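Local coordinates for universal stress protein (PDB 5AHW) that binds cyclic AMP as a homodimeric member of the universal stress protein A family and probably serves in nucleotide signalling, at residues Gly25-Ala28 and Ala29-Ala33. Residues are numbered along the deposited sequence; the frame is centred on the assembly and turned at random.
Sequences GQIA and AASNA
Ser-31 folds its hydroxyl back onto the preceding turn and donates to Ile-27 O, OG to O 2.6 Å. The same carbonyl also takes the amide of Ser-31, N to O 3.0 Å, and the two donors arrive from opposite faces of its plane, OG lying 36° out of it. With chi1 at -35°, OG sits beside its own backbone N and anti to the carbonyl carbon, within bonding distance of Ile-27 O. Just before it, Ala-29 N and Ala-30 N bond to Gly-25 O and Gln-26 O in the regular helical pattern. The helix then ends in a Schellman motif: Asn-32 adopts positive phi (55°), its N bonds to Ala-29 O (3.2 Å), and Ala-33 N reaches back to Ala-28 O at 2.8 Å. On the packed side Ala-28 and Ala-33 are both buried, and their methyls meet, CB to CB 4.4 Å. By contrast, Asn-32 is exposed, its CB pointing away from residues 25-28. Another face meets the second subunit, where Ile-27 packs on its Tyr-4 and Ala-30 on its Ala-30. The turn closes helix 15-31 and leads into strand 34-41, completing the beta-alpha-beta crossover from strand 6-10 in the parallel sheet.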
loop_
_atom_site.group_PDB
_atom_site.type_symbol
_atom_site.label_atom_id
_atom_site.label_comp_id
_atom_site.label_asym_id
_atom_site.label_seq_id
_atom_site.Cartn_x
_atom_site.Cartn_y
_atom_site.Cartn_z
ATOM N N GLY B 25 2.141 -10.589 5.642
ATOM C CA GLY B 25 1.668 -11.668 6.489
ATOM C C GLY B 25 0.672 -11.251 7.568
ATOM O O GLY B 25 -0.307 -11.971 7.845
ATOM N N GLN B 26 0.915 -10.077 8.144
ATOM C CA GLN B 26 0.008 -9.469 9.110
ATOM C C GLN B 26 -1.288 -9.106 8.423
ATOM O O GLN B 26 -2.362 -9.404 8.925
ATOM C CB GLN B 26 0.674 -8.236 9.777
ATOM C CG GLN B 26 1.952 -8.648 10.522
ATOM C CD GLN B 26 2.798 -7.549 11.225
ATOM O OE1 GLN B 26 3.269 -6.544 10.625
ATOM N NE2 GLN B 26 3.052 -7.788 12.514
ATOM N N ILE B 27 -1.213 -8.489 7.251
ATOM C CA ILE B 27 -2.443 -8.043 6.581
ATOM C C ILE B 27 -3.266 -9.226 6.147
ATOM O O ILE B 27 -4.493 -9.247 6.306
ATOM C CB ILE B 27 -2.154 -7.119 5.414
ATOM C CG1 ILE B 27 -1.776 -5.798 5.996
ATOM C CG2 ILE B 27 -3.368 -6.895 4.534
ATOM C CD1 ILE B 27 -1.111 -4.935 4.968
ATOM N N ALA B 28 -2.599 -10.247 5.653
ATOM C CA ALA B 28 -3.325 -11.459 5.307
ATOM C C ALA B 28 -4.005 -12.081 6.530
ATOM O O ALA B 28 -5.172 -12.479 6.453
ATOM C CB ALA B 28 -2.400 -12.466 4.689
ATOM N N ALA B 29 -3.276 -12.221 7.644
ATOM C CA ALA B 29 -3.863 -12.886 8.771
ATOM C C ALA B 29 -5.100 -12.106 9.207
ATOM O O ALA B 29 -6.129 -12.719 9.536
ATOM C CB ALA B 29 -2.874 -13.039 9.886
ATOM N N ALA B 30 -5.032 -10.768 9.167
ATOM C CA ALA B 30 -6.176 -9.909 9.620
ATOM C C ALA B 30 -7.381 -9.961 8.705
ATOM O O ALA B 30 -8.505 -9.830 9.157
ATOM C CB ALA B 30 -5.757 -8.472 9.752
ATOM N N SER B 31 -7.128 -10.058 7.405
ATOM C CA SER B 31 -8.178 -10.175 6.413
ATOM C C SER B 31 -8.633 -11.626 6.277
ATOM O O SER B 31 -9.559 -11.894 5.540
ATOM C CB SER B 31 -7.669 -9.723 5.053
ATOM O OG SER B 31 -6.752 -8.664 5.188
ATOM N N ASN B 32 -7.966 -12.558 6.960
ATOM C CA ASN B 32 -8.158 -13.946 6.687
ATOM C C ASN B 32 -7.915 -14.300 5.215
ATOM O O ASN B 32 -8.727 -14.973 4.610
ATOM C CB ASN B 32 -9.590 -14.284 7.055
ATOM C CG ASN B 32 -9.727 -15.671 7.580
ATOM O OD1 ASN B 32 -8.772 -16.244 8.112
ATOM N ND2 ASN B 32 -10.922 -16.225 7.455
ATOM N N ALA B 33 -6.820 -13.799 4.615
ATOM C CA ALA B 33 -6.556 -14.027 3.192
ATOM C C ALA B 33 -5.501 -15.067 2.894
ATOM O O ALA B 33 -4.625 -15.364 3.700
ATOM C CB ALA B 33 -6.219 -12.727 2.497
#